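Local coordinates for secreted protein ESXB (Bacillus anthracis, PDB 4J10) that is of unknown function but, as a secreted protein of the WXG100 family, is probably exported by a type VII (ESX-like) secretion system, at residues K22-E27 and P70-I75; E12-I17 and D84-T89; S30-L35 and I59-A64. One frame throughout, in Å; residues are numbered along the deposited sequence. Where two conformers were deposited one is given.

All three contacts join the same two helices, 11-41 and 48-90, which run antiparallel as the helical hairpin of the WXG100 fold. Along the chain they are nested: interaction 3 lies inside the loop closed by interaction 1, which lies inside that closed by interaction 2. Interaction 3 is therefore nearest the turn, interaction 1 near the middle of the chain, and interaction 2 toward the termini. The centre of interaction 1 is about 18 Å from that of interaction 2 and about 14 Å from that of interaction 3; the outer two centres are about 32 Å apart. All three touch the second subunit, so hairpin packing and dimer packing are combined along the length of the rod.

Interaction 1: residues K22-E27 and P70-I75; sequences KNAAGE and PILEGI
The L72 side chain reaches A24 and A25 because its CG stands beside the backbone N (chi1 -61°) and its chain then runs out straight to CD1 (chi2 -167°), making this methyl the far end of the residue. CD1 is thereby carried against helix 11-41, where it lies 3.8 Å from A24 CB and 3.8 Å from A25 N. The second of these is a van der Waals touch on the backbone itself, possible because the short alanine side chains leave the helix surface low. Closer to the backbones, A25 CB faces L72 CB at 4.3 Å, and the two CA atoms, A25 CA and L72 CA, are 6.1 Å apart. Two small residues in succession thus suit this place: each offers a single methyl, and the local axes come within 8.6 Å of each other while running antiparallel at 164°. E73 widens the apolar patch beside A25, its CG 4.0 Å from A25 CB. Here a glutamate fits the border of the contact, since its methylene part touches alanine while its carboxylate belongs to an exposed residue. The contact is wholly one of apolar packing and shape.

The pair lies near the middle of the two-helix hairpin. Helix 48-90 is kinked at P70, whose ring nitrogen cannot bond to the preceding turn. F21 of helix 11-41 packs on L72 and I75, I69 adds to the cover of A25, and Q31 of the second subunit packs on A24, joining this seam to the dimer interface between the hairpins.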
ATOM      1  N   LYS A  22      -4.542   2.917  10.217  1.00 15.49           N
ATOM      2  CA  LYS A  22      -5.295   1.675  10.325  1.00 16.84           C
ATOM      3  C   LYS A  22      -6.198   1.460   9.106  1.00 15.21           C
ATOM      4  O   LYS A  22      -6.244   0.362   8.545  1.00 16.42           O
ATOM      5  CB  LYS A  22      -6.117   1.669  11.632  1.00 19.04           C
ATOM      6  CG  LYS A  22      -6.781   0.341  11.920  1.00 25.53           C
ATOM      7  CD  LYS A  22      -7.532   0.355  13.239  1.00 36.03           C
ATOM      8  CE  LYS A  22      -8.091  -1.027  13.552  1.00 48.22           C
ATOM      9  NZ  LYS A  22      -9.330  -0.943  14.379  1.00 53.40           N
ATOM     10  N   ASN A  23      -6.885   2.516   8.678  1.00 14.91           N
ATOM     11  CA  ASN A  23      -7.746   2.425   7.496  1.00 17.21           C
ATOM     12  C   ASN A  23      -6.923   2.093   6.265  1.00 16.00           C
ATOM     13  O   ASN A  23      -7.343   1.307   5.413  1.00 16.79           O
ATOM     14  CB  ASN A  23      -8.509   3.732   7.269  1.00 18.47           C
ATOM     15  CG  ASN A  23      -9.586   3.964   8.301  1.00 25.74           C
ATOM     16  OD1 ASN A  23     -10.013   3.028   8.981  1.00 28.66           O
ATOM     17  ND2 ASN A  23     -10.046   5.215   8.420  1.00 25.32           N
ATOM     18  N   ALA A  24      -5.747   2.709   6.171  1.00 16.10           N
ATOM     19  CA  ALA A  24      -4.857   2.452   5.041  1.00 15.83           C
ATOM     20  C   ALA A  24      -4.410   0.991   5.011  1.00 15.12           C
ATOM     21  O   ALA A  24      -4.337   0.376   3.935  1.00 15.17           O
ATOM     22  CB  ALA A  24      -3.647   3.394   5.052  1.00 17.77           C
ATOM     23  N   ALA A  25      -4.138   0.416   6.176  1.00 14.53           N
ATOM     24  CA  ALA A  25      -3.756  -0.992   6.245  1.00 14.19           C
ATOM     25  C   ALA A  25      -4.884  -1.875   5.721  1.00 16.11           C
ATOM     26  O   ALA A  25      -4.634  -2.824   4.981  1.00 16.20           O
ATOM     27  CB  ALA A  25      -3.396  -1.358   7.665  1.00 15.68           C
ATOM     28  N   GLY A  26      -6.125  -1.552   6.082  1.00 16.15           N
ATOM     29  CA  GLY A  26      -7.263  -2.324   5.614  1.00 17.28           C
ATOM     30  C   GLY A  26      -7.478  -2.186   4.121  1.00 16.83           C
ATOM     31  O   GLY A  26      -7.840  -3.150   3.438  1.00 17.11           O
ATOM     32  N   GLU A  27      -7.275  -0.978   3.596  1.00 15.07           N
ATOM     33  CA  GLU A  27      -7.413  -0.761   2.150  1.00 15.13           C
ATOM     34  C   GLU A  27      -6.329  -1.525   1.391  1.00 14.35           C
ATOM     35  O   GLU A  27      -6.566  -2.089   0.308  1.00 17.02           O
ATOM     36  CB  GLU A  27      -7.362   0.740   1.826  1.00 17.87           C
ATOM     37  CG  GLU A  27      -8.584   1.502   2.287  1.00 21.87           C
ATOM     38  CD  GLU A  27      -8.524   2.966   1.904  1.00 38.84           C
ATOM     39  OE1 GLU A  27      -7.426   3.447   1.553  1.00 45.16           O
ATOM     40  OE2 GLU A  27      -9.574   3.633   1.958  1.00 45.47           O
ATOM     41  N   PRO A  70       1.955  -4.377   8.358  1.00 16.11           N
ATOM     42  CA  PRO A  70       2.302  -4.278   9.791  1.00 15.82           C
ATOM     43  C   PRO A  70       3.064  -3.014  10.173  1.00 18.83           C
ATOM     44  O   PRO A  70       2.970  -2.576  11.326  1.00 17.85           O
ATOM     45  CB  PRO A  70       3.180  -5.515  10.053  1.00 18.89           C
ATOM     46  CG  PRO A  70       2.941  -6.429   8.890  1.00 21.17           C
ATOM     47  CD  PRO A  70       2.478  -5.605   7.724  1.00 16.24           C
ATOM     48  N   ILE A  71       3.800  -2.420   9.236  1.00 17.34           N
ATOM     49  CA  ILE A  71       4.481  -1.168   9.541  1.00 18.72           C
ATOM     50  C   ILE A  71       3.431  -0.074   9.758  1.00 16.27           C
ATOM     51  O   ILE A  71       3.527   0.705  10.713  1.00 17.53           O
ATOM     52  CB  ILE A  71       5.473  -0.739   8.431  1.00 20.82           C
ATOM     53  CG1 ILE A  71       6.631  -1.739   8.320  1.00 21.61           C
ATOM     54  CG2 ILE A  71       5.991   0.686   8.706  1.00 21.75           C
ATOM     55  CD1 ILE A  71       7.405  -1.607   7.006  1.00 26.13           C
ATOM     56  N   LEU A  72       2.409  -0.007   8.906  1.00 17.26           N
ATOM     57  CA  LEU A  72       1.317   0.953   9.111  1.00 16.65           C
ATOM     58  C   LEU A  72       0.605   0.711  10.431  1.00 16.33           C
ATOM     59  O   LEU A  72       0.265   1.654  11.153  1.00 14.86           O
ATOM     60  CB  LEU A  72       0.292   0.894   7.971  1.00 16.99           C
ATOM     61  CG  LEU A  72       0.756   1.203   6.554  1.00 18.38           C
ATOM     62  CD1 LEU A  72      -0.480   1.387   5.689  1.00 19.71           C
ATOM     63  CD2 LEU A  72       1.631   2.442   6.514  1.00 18.80           C
ATOM     64  N   GLU A  73       0.372  -0.555  10.751  1.00 15.85           N
ATOM     65  CA  GLU A  73      -0.297  -0.882  12.003  1.00 16.25           C
ATOM     66  C   GLU A  73       0.545  -0.486  13.206  1.00 16.97           C
ATOM     67  O   GLU A  73       0.010  -0.037  14.208  1.00 16.28           O
ATOM     68  CB  GLU A  73      -0.669  -2.366  12.031  1.00 16.48           C
ATOM     69  CG  GLU A  73      -1.773  -2.713  11.037  1.00 17.11           C
ATOM     70  CD  GLU A  73      -1.874  -4.185  10.817  1.00 21.13           C
ATOM     71  OE1 GLU A  73      -0.823  -4.797  10.540  1.00 22.00           O
ATOM     72  OE2 GLU A  73      -2.989  -4.740  10.926  1.00 28.00           O
ATOM     73  N   GLY A  74       1.861  -0.630  13.089  1.00 16.97           N
ATOM     74  CA  GLY A  74       2.774  -0.216  14.143  1.00 16.62           C
ATOM     75  C   GLY A  74       2.733   1.279  14.381  1.00 17.40           C
ATOM     76  O   GLY A  74       2.757   1.738  15.532  1.00 18.54           O
ATOM     77  N   ILE A  75       2.675   2.050  13.301  1.00 16.44           N
ATOM     78  CA  ILE A  75       2.563   3.494  13.408  1.00 15.48           C
ATOM     79  C   ILE A  75       1.258   3.861  14.097  1.00 17.99           C
ATOM     80  O   ILE A  75       1.231   4.715  14.984  1.00 16.56           O
ATOM     81  CB  ILE A  75       2.668   4.162  12.023  1.00 14.73           C
ATOM     82  CG1 ILE A  75       4.100   3.994  11.500  1.00 17.40           C
ATOM     83  CG2 ILE A  75       2.273   5.638  12.111  1.00 16.12           C
ATOM     84  CD1 ILE A  75       4.259   4.359  10.026  1.00 19.71           C
TER

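Interaction 2: residues E12-I17 and D84-T89; sequences EELERI and DKFRNT
Toward the termini of the antiparallel helical hairpin of the WXG100 fold, L14 and E15 of helix 11-41 meet F86 and R87 of helix 48-90, an apolar pair beside a charged one. The local axes are 10.3 Å apart and run at 160° to one another, so longer side chains than alanine are needed to cross the gap.

L14 sends its CD1 methyl obliquely against the F86 ring, sitting 3.9 Å from CE2 of F86 and equally near CD2; the two side chains cross at about a right angle. Leucine and phenylalanine suit this side because it is lined by I9, with P11 also on F86, while A83 of its own chain and W46 of the second subunit pack on L14.

On the other flank E15 faces R87. The arginine leaves its helix with CG anti to the backbone N (chi1 -174°) and bends twice further out, turning the edge of the guanidinium toward the carboxylate. Opposite charges make a salt bridge between E15 OE2 and R87 NH2 reasonable, but the modelled separation is too short to trust and the exact placing of both atoms is doubtful. K80 is a second cation here: it forms a salt bridge with D84 and also pairs with E15 OE2, whose place is less sure, and so probably eases the repulsion between those two acids.

Within helix 11-41, R16 grips E13, three residues earlier, side-on. Both R16 NE and R16 NH2 donate to the single atom E13 OE1, each at 2.9 Å, and E13 OE1 lies almost exactly in the guanidinium plane.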
ATOM      1  N   GLU A  12      -6.933  13.679  20.377  1.00 20.92           N
ATOM      2  CA  GLU A  12      -7.862  13.522  19.264  1.00 18.66           C
ATOM      3  C   GLU A  12      -7.140  13.573  17.922  1.00 17.85           C
ATOM      4  O   GLU A  12      -7.466  12.814  17.003  1.00 18.19           O
ATOM      5  CB  GLU A  12      -8.964  14.582  19.340  1.00 21.65           C
ATOM      6  CG  GLU A  12      -9.877  14.440  20.558  1.00 26.42           C
ATOM      7  CD  GLU A  12      -9.361  15.163  21.802  1.00 33.07           C
ATOM      8  OE1 GLU A  12      -8.216  15.658  21.799  1.00 27.77           O
ATOM      9  OE2 GLU A  12     -10.118  15.250  22.794  1.00 44.78           O
ATOM     10  N   GLU A  13      -6.158  14.465  17.791  1.00 17.54           N
ATOM     11  CA  GLU A  13      -5.413  14.546  16.532  1.00 16.95           C
ATOM     12  C   GLU A  13      -4.593  13.272  16.315  1.00 16.08           C
ATOM     13  O   GLU A  13      -4.523  12.736  15.204  1.00 17.70           O
ATOM     14  CB  GLU A  13      -4.488  15.764  16.495  1.00 18.15           C
ATOM     15  CG  GLU A  13      -5.180  17.092  16.297  1.00 17.98           C
ATOM     16  CD  GLU A  13      -5.868  17.209  14.963  1.00 21.61           C
ATOM     17  OE1 GLU A  13      -5.637  16.354  14.074  1.00 23.39           O
ATOM     18  OE2 GLU A  13      -6.655  18.166  14.797  1.00 21.74           O
ATOM     19  N   LEU A  14      -3.959  12.792  17.377  1.00 17.28           N
ATOM     20  CA  LEU A  14      -3.172  11.577  17.265  1.00 17.87           C
ATOM     21  C   LEU A  14      -4.054  10.380  16.923  1.00 17.01           C
ATOM     22  O   LEU A  14      -3.666   9.520  16.133  1.00 17.88           O
ATOM     23  CB  LEU A  14      -2.398  11.323  18.554  1.00 19.90           C
ATOM     24  CG  LEU A  14      -1.321  12.372  18.830  1.00 19.29           C
ATOM     25  CD1 LEU A  14      -0.718  12.193  20.205  1.00 23.49           C
ATOM     26  CD2 LEU A  14      -0.236  12.257  17.770  1.00 27.05           C
ATOM     27  N   GLU A  15      -5.247  10.341  17.508  1.00 18.19           N
ATOM     28  CA  GLU A  15      -6.179   9.253  17.209  1.00 17.39           C
ATOM     29  C   GLU A  15      -6.715   9.332  15.780  1.00 16.59           C
ATOM     30  O   GLU A  15      -6.913   8.295  15.143  1.00 17.23           O
ATOM     31  CB  GLU A  15      -7.312   9.216  18.242  1.00 17.75           C
ATOM     32  CG  GLU A  15      -6.818   8.736  19.603  1.00 20.48           C
ATOM     33  CD  GLU A  15      -7.813   8.948  20.718  1.00 30.31           C
ATOM     34  OE1 GLU A  15      -8.607   9.912  20.639  1.00 28.88           O
ATOM     35  OE2 GLU A  15      -7.777   8.157  21.695  1.00 31.93           O
ATOM     36  N   ARG A  16      -6.932  10.540  15.266  1.00 16.59           N
ATOM     37  CA  ARG A  16      -7.369  10.715  13.882  1.00 14.25           C
ATOM     38  C   ARG A  16      -6.330  10.145  12.928  1.00 14.98           C
ATOM     39  O   ARG A  16      -6.641   9.370  12.010  1.00 15.84           O
ATOM     40  CB  ARG A  16      -7.605  12.203  13.570  1.00 16.55           C
ATOM     41  CG  ARG A  16      -7.918  12.474  12.090  1.00 17.18           C
ATOM     42  CD  ARG A  16      -8.053  13.962  11.797  1.00 18.60           C
ATOM     43  NE  ARG A  16      -6.808  14.703  11.998  1.00 18.88           N
ATOM     44  CZ  ARG A  16      -5.807  14.761  11.124  1.00 23.06           C
ATOM     45  NH1 ARG A  16      -5.878  14.101   9.972  1.00 22.54           N
ATOM     46  NH2 ARG A  16      -4.719  15.463  11.417  1.00 26.57           N
ATOM     47  N   ILE A  17      -5.076  10.530  13.148  1.00 16.10           N
ATOM     48  CA  ILE A  17      -3.986  10.059  12.298  1.00 16.85           C
ATOM     49  C   ILE A  17      -3.778   8.552  12.465  1.00 15.61           C
ATOM     50  O   ILE A  17      -3.593   7.831  11.474  1.00 16.75           O
ATOM     51  CB  ILE A  17      -2.690  10.862  12.539  1.00 17.86           C
ATOM     52  CG1 ILE A  17      -2.919  12.334  12.186  1.00 19.45           C
ATOM     53  CG2 ILE A  17      -1.555  10.295  11.702  1.00 18.27           C
ATOM     54  CD1 ILE A  17      -1.777  13.244  12.592  1.00 23.83           C
ATOM     55  N   ASP A  84      -2.923   8.099  24.383  1.00 18.19           N
ATOM     56  CA  ASP A  84      -3.286   7.620  25.712  1.00 18.44           C
ATOM     57  C   ASP A  84      -2.450   8.282  26.807  1.00 21.84           C
ATOM     58  O   ASP A  84      -2.972   8.673  27.852  1.00 23.22           O
ATOM     59  CB  ASP A  84      -3.159   6.089  25.780  1.00 20.50           C
ATOM     60  CG  ASP A  84      -4.242   5.382  24.993  1.00 21.10           C
ATOM     61  OD1 ASP A  84      -5.277   6.024  24.714  1.00 22.22           O
ATOM     62  OD2 ASP A  84      -4.065   4.203  24.651  1.00 22.15           O
ATOM     63  N   LYS A  85      -1.150   8.405  26.566  1.00 20.35           N
ATOM     64  CA  LYS A  85      -0.261   9.026  27.536  1.00 23.04           C
ATOM     65  C   LYS A  85      -0.658  10.483  27.759  1.00 23.78           C
ATOM     66  O   LYS A  85      -0.689  10.962  28.892  1.00 23.26           O
ATOM     67  CB  LYS A  85       1.189   8.932  27.073  1.00 26.15           C
ATOM     68  CG  LYS A  85       2.184   9.546  28.035  1.00 31.92           C
ATOM     69  CD  LYS A  85       3.596   9.500  27.470  1.00 43.46           C
ATOM     70  CE  LYS A  85       3.828  10.647  26.500  1.00 48.08           C
ATOM     71  NZ  LYS A  85       4.773  10.278  25.405  1.00 53.44           N
ATOM     72  N   PHE A  86      -0.983  11.179  26.674  1.00 24.53           N
ATOM     73  CA  PHE A  86      -1.434  12.560  26.774  1.00 28.82           C
ATOM     74  C   PHE A  86      -2.710  12.669  27.588  1.00 30.37           C
ATOM     75  O   PHE A  86      -2.833  13.545  28.441  1.00 33.38           O
ATOM     76  CB  PHE A  86      -1.676  13.143  25.384  1.00 30.80           C
ATOM     77  CG  PHE A  86      -0.427  13.579  24.681  1.00 31.24           C
ATOM     78  CD1 PHE A  86       0.824  13.258  25.183  1.00 39.81           C
ATOM     79  CD2 PHE A  86      -0.506  14.312  23.514  1.00 38.17           C
ATOM     80  CE1 PHE A  86       1.976  13.668  24.529  1.00 42.25           C
ATOM     81  CE2 PHE A  86       0.640  14.730  22.857  1.00 44.43           C
ATOM     82  CZ  PHE A  86       1.882  14.404  23.368  1.00 45.67           C
ATOM     83  N   ARG A  87      -3.659  11.778  27.338  1.00 28.65           N
ATOM     84  CA  ARG A  87      -4.930  11.824  28.046  1.00 30.39           C
ATOM     85  C   ARG A  87      -4.793  11.516  29.530  1.00 29.70           C
ATOM     86  O   ARG A  87      -5.494  12.093  30.354  1.00 35.51           O
ATOM     87  CB  ARG A  87      -5.936  10.863  27.425  1.00 33.36           C
ATOM     88  CG  ARG A  87      -7.328  10.977  28.031  1.00 40.38           C
ATOM     89  CD  ARG A  87      -8.374  10.669  26.992  1.00 36.68           C
ATOM     90  NE  ARG A  87      -7.779   9.956  25.871  1.00 42.05           N
ATOM     91  CZ  ARG A  87      -8.110  10.158  24.601  1.00 46.97           C
ATOM     92  NH1 ARG A  87      -9.038  11.047  24.284  1.00 52.93           N
ATOM     93  NH2 ARG A  87      -7.508   9.464  23.652  1.00 48.72           N
ATOM     94  N   ASN A  88      -3.883  10.612  29.869  1.00 26.07           N
ATOM     95  CA  ASN A  88      -3.756  10.157  31.246  1.00 25.90           C
ATOM     96  C   ASN A  88      -2.879  11.046  32.102  1.00 35.95           C
ATOM     97  O   ASN A  88      -2.911  10.960  33.328  1.00 44.85           O
ATOM     98  CB  ASN A  88      -3.232   8.723  31.268  1.00 26.48           C
ATOM     99  CG  ASN A  88      -4.278   7.718  30.838  1.00 26.69           C
ATOM    100  OD1 ASN A  88      -5.424   7.767  31.292  1.00 35.88           O
ATOM    101  ND2 ASN A  88      -3.893   6.791  29.963  1.00 25.04           N
ATOM    102  N   THR A  89      -2.119  11.926  31.463  1.00 30.65           N
ATOM    103  CA  THR A  89      -1.252  12.841  32.197  1.00 33.31           C
ATOM    104  C   THR A  89      -1.825  14.259  32.264  1.00 40.29           C
ATOM    105  O   THR A  89      -1.318  15.111  32.997  1.00 48.22           O
ATOM    106  CB  THR A  89       0.177  12.844  31.624  1.00 48.38           C
ATOM    107  OG1 THR A  89       0.130  13.103  30.217  1.00 50.60           O
ATOM    108  CG2 THR A  89       0.833  11.494  31.853  1.00 41.43           C
TER

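Interaction 3: residues S30-L35 and I59-A64; sequences SQINRL and IQSKQA. With FMT (formic acid), chain C.
I32, which meets S61 and K62, has an uncommon shape for a helical isoleucine: its CG1 is anti to the backbone N (chi1 -158°), and CG2 takes the crowded position between backbone N and carbonyl carbon. In the antiparallel hairpin of the WXG100 fold, this turn sends CG1 and CD1 across to helix 48-90. CD1 comes to rest on the backbone of the facing helix, 4.0 Å from K62 CA, and beside S61 OG at 3.9 Å.

Further along, I32 CG1 lies 4.1 Å from K62 CG, and the two side chains cross at about a right angle. The contact is thus carried by one branched side chain laid on a helix surface, with only van der Waals forces between the segments. A serine is small enough to lie beside the methyl, and its hydroxyl bonds to the carbonyl of F58, which satisfies this buried polar group. Lysine suits the neighbouring position for another reason: its CG, the first methylene beyond CB, touches I32, and the extended chain carries NZ on to a salt bridge with E36. F58 and M65 also pack on I32, and Y68 of the second subunit packs on I32 and L35.

On another part of helix 11-41 a formic acid, probably from the crystallisation liquor, lies over S30, N33 and R34. Its O1 lies 3.2 Å from N33 OD1, and its O2 is 3.4 Å from R34 CG.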
ATOM      1  N   SER A  30      -7.319  -5.135   1.265  0.62 14.67           N
ATOM      2  CA  SER A  30      -8.365  -5.307   0.260  0.62 15.74           C
ATOM      3  C   SER A  30      -7.776  -5.324  -1.141  0.62 16.64           C
ATOM      4  O   SER A  30      -8.188  -6.117  -1.999  0.62 16.29           O
ATOM      5  CB  SER A  30      -9.398  -4.185   0.380  0.62 15.49           C
ATOM      6  OG  SER A  30     -10.319  -4.233  -0.697  0.62 21.86           O
ATOM      7  N   GLN A  31      -6.852  -4.421  -1.412  1.00 15.28           N
ATOM      8  CA  GLN A  31      -6.187  -4.358  -2.700  1.00 14.33           C
ATOM      9  C   GLN A  31      -5.430  -5.651  -3.053  1.00 15.70           C
ATOM     10  O   GLN A  31      -5.571  -6.156  -4.125  1.00 15.87           O
ATOM     11  CB  GLN A  31      -5.255  -3.155  -2.769  1.00 15.49           C
ATOM     12  CG  GLN A  31      -4.563  -2.993  -4.122  1.00 16.18           C
ATOM     13  CD  GLN A  31      -3.666  -1.776  -4.194  1.00 17.08           C
ATOM     14  OE1 GLN A  31      -4.124  -0.678  -4.413  1.00 19.32           O
ATOM     15  NE2 GLN A  31      -2.438  -1.976  -4.018  1.00 20.49           N
ATOM     16  N   ILE A  32      -4.615  -6.149  -2.147  1.00 15.69           N
ATOM     17  CA  ILE A  32      -3.852  -7.352  -2.437  1.00 17.56           C
ATOM     18  C   ILE A  32      -4.801  -8.538  -2.617  1.00 17.30           C
ATOM     19  O   ILE A  32      -4.554  -9.404  -3.459  1.00 19.06           O
ATOM     20  CB  ILE A  32      -2.726  -7.581  -1.389  1.00 19.19           C
ATOM     21  CG1 ILE A  32      -1.630  -8.488  -1.960  1.00 22.81           C
ATOM     22  CG2 ILE A  32      -3.289  -8.082  -0.082  1.00 20.44           C
ATOM     23  CD1 ILE A  32      -0.903  -7.849  -3.127  1.00 24.42           C
ATOM     24  N   ASN A  33      -5.915  -8.564  -1.892  1.00 16.90           N
ATOM     25  CA  ASN A  33      -6.926  -9.629  -2.017  1.00 20.54           C
ATOM     26  C   ASN A  33      -7.559  -9.568  -3.420  1.00 16.95           C
ATOM     27  O   ASN A  33      -7.757 -10.588  -4.004  1.00 20.11           O
ATOM     28  CB  ASN A  33      -8.086  -9.555  -0.982  1.00 18.22           C
ATOM     29  CG  ASN A  33      -7.695  -9.876   0.466  1.00 20.53           C
ATOM     30  OD1 ASN A  33      -8.447  -9.594   1.354  1.00 24.08           O
ATOM     31  ND2 ASN A  33      -6.564 -10.386   0.670  1.00 21.99           N
ATOM     32  N   ARG A  34      -7.888  -8.376  -3.912  1.00 16.60           N
ATOM     33  CA  ARG A  34      -8.503  -8.201  -5.235  1.00 16.42           C
ATOM     34  C   ARG A  34      -7.546  -8.621  -6.335  1.00 18.84           C
ATOM     35  O   ARG A  34      -7.928  -9.329  -7.272  1.00 18.25           O
ATOM     36  CB  ARG A  34      -8.911  -6.742  -5.463  1.00 18.61           C
ATOM     37  CG  ARG A  34     -10.092  -6.257  -4.644  1.00 24.52           C
ATOM     38  CD  ARG A  34     -10.623  -4.927  -5.199  1.00 32.45           C
ATOM     39  NE  ARG A  34      -9.608  -3.874  -5.265  1.00 32.83           N
ATOM     40  CZ  ARG A  34      -9.315  -3.047  -4.261  1.00 32.01           C
ATOM     41  NH1 ARG A  34      -9.948  -3.153  -3.098  1.00 30.78           N
ATOM     42  NH2 ARG A  34      -8.380  -2.120  -4.414  1.00 32.30           N
ATOM     43  N   LEU A  35      -6.297  -8.183  -6.229  1.00 18.17           N
ATOM     44  CA  LEU A  35      -5.297  -8.520  -7.234  1.00 17.50           C
ATOM     45  C   LEU A  35      -5.000 -10.012  -7.260  1.00 17.41           C
ATOM     46  O   LEU A  35      -4.804 -10.588  -8.328  1.00 18.67           O
ATOM     47  CB  LEU A  35      -4.015  -7.715  -7.023  1.00 16.85           C
ATOM     48  CG  LEU A  35      -4.146  -6.206  -7.196  1.00 15.92           C
ATOM     49  CD1 LEU A  35      -2.812  -5.574  -6.796  1.00 17.18           C
ATOM     50  CD2 LEU A  35      -4.563  -5.812  -8.610  1.00 17.43           C
ATOM     51  N   ILE A  59       3.481 -13.031  -6.093  1.00 23.41           N
ATOM     52  CA  ILE A  59       3.948 -13.391  -4.758  1.00 25.28           C
ATOM     53  C   ILE A  59       4.986 -12.396  -4.244  1.00 26.60           C
ATOM     54  O   ILE A  59       4.991 -12.056  -3.061  1.00 25.36           O
ATOM     55  CB  ILE A  59       4.501 -14.826  -4.708  1.00 27.62           C
ATOM     56  CG1 ILE A  59       3.363 -15.829  -4.877  1.00 34.58           C
ATOM     57  CG2 ILE A  59       5.242 -15.073  -3.390  1.00 28.59           C
ATOM     58  CD1 ILE A  59       2.283 -15.712  -3.833  1.00 43.92           C
ATOM     59  N   GLN A  60       5.846 -11.908  -5.132  1.00 25.22           N
ATOM     60  CA  GLN A  60       6.780 -10.853  -4.750  1.00 26.48           C
ATOM     61  C   GLN A  60       6.049  -9.616  -4.235  1.00 24.79           C
ATOM     62  O   GLN A  60       6.443  -9.039  -3.222  1.00 25.00           O
ATOM     63  CB  GLN A  60       7.671 -10.451  -5.921  1.00 28.14           C
ATOM     64  CG  GLN A  60       8.798 -11.405  -6.211  1.00 40.30           C
ATOM     65  CD  GLN A  60       9.851 -10.770  -7.087  1.00 51.61           C
ATOM     66  OE1 GLN A  60      10.915 -10.375  -6.610  1.00 59.01           O
ATOM     67  NE2 GLN A  60       9.558 -10.655  -8.375  1.00 54.69           N
ATOM     68  N   SER A  61       4.994  -9.206  -4.930  1.00 22.23           N
ATOM     69  CA  SER A  61       4.251  -8.016  -4.523  1.00 19.02           C
ATOM     70  C   SER A  61       3.547  -8.263  -3.186  1.00 21.60           C
ATOM     71  O   SER A  61       3.491  -7.382  -2.330  1.00 20.40           O
ATOM     72  CB  SER A  61       3.266  -7.574  -5.617  1.00 21.55           C
ATOM     73  OG  SER A  61       2.038  -8.291  -5.576  1.00 21.94           O
ATOM     74  N   LYS A  62       3.046  -9.477  -2.999  1.00 20.11           N
ATOM     75  CA  LYS A  62       2.338  -9.836  -1.777  1.00 21.22           C
ATOM     76  C   LYS A  62       3.297  -9.815  -0.592  1.00 20.57           C
ATOM     77  O   LYS A  62       2.937  -9.375   0.502  1.00 20.97           O
ATOM     78  CB  LYS A  62       1.659 -11.207  -1.939  1.00 23.08           C
ATOM     79  CG  LYS A  62       0.752 -11.616  -0.775  1.00 25.50           C
ATOM     80  CD  LYS A  62       0.041 -12.920  -1.093  1.00 27.83           C
ATOM     81  CE  LYS A  62      -0.918 -13.330   0.003  1.00 28.99           C
ATOM     82  NZ  LYS A  62      -1.562 -14.636  -0.330  1.00 31.49           N
ATOM     83  N   GLN A  63       4.528 -10.271  -0.805  1.00 22.12           N
ATOM     84  CA  GLN A  63       5.535 -10.226   0.247  1.00 22.16           C
ATOM     85  C   GLN A  63       5.878  -8.784   0.652  1.00 21.06           C
ATOM     86  O   GLN A  63       6.051  -8.506   1.835  1.00 23.44           O
ATOM     87  CB  GLN A  63       6.769 -11.038  -0.157  1.00 24.32           C
ATOM     88  CG  GLN A  63       6.520 -12.540  -0.097  1.00 31.84           C
ATOM     89  CD  GLN A  63       7.553 -13.340  -0.862  1.00 40.29           C
ATOM     90  OE1 GLN A  63       8.227 -12.815  -1.748  1.00 46.64           O
ATOM     91  NE2 GLN A  63       7.674 -14.621  -0.532  1.00 45.99           N
ATOM     92  N   ALA A  64       5.954  -7.871  -0.311  1.00 20.15           N
ATOM     93  CA  ALA A  64       6.218  -6.473   0.004  1.00 21.52           C
ATOM     94  C   ALA A  64       5.063  -5.912   0.815  1.00 20.70           C
ATOM     95  O   ALA A  64       5.260  -5.159   1.768  1.00 21.62           O
ATOM     96  CB  ALA A  64       6.406  -5.659  -1.261  1.00 20.58           C
TER
HETATM   97  C   FMT C 101     -11.584  -7.532  -0.495  1.00 48.68           C
HETATM   98  O1  FMT C 101     -11.213  -8.296   0.398  1.00 45.64           O
HETATM   99  O2  FMT C 101     -11.030  -7.423  -1.592  1.00 42.60           O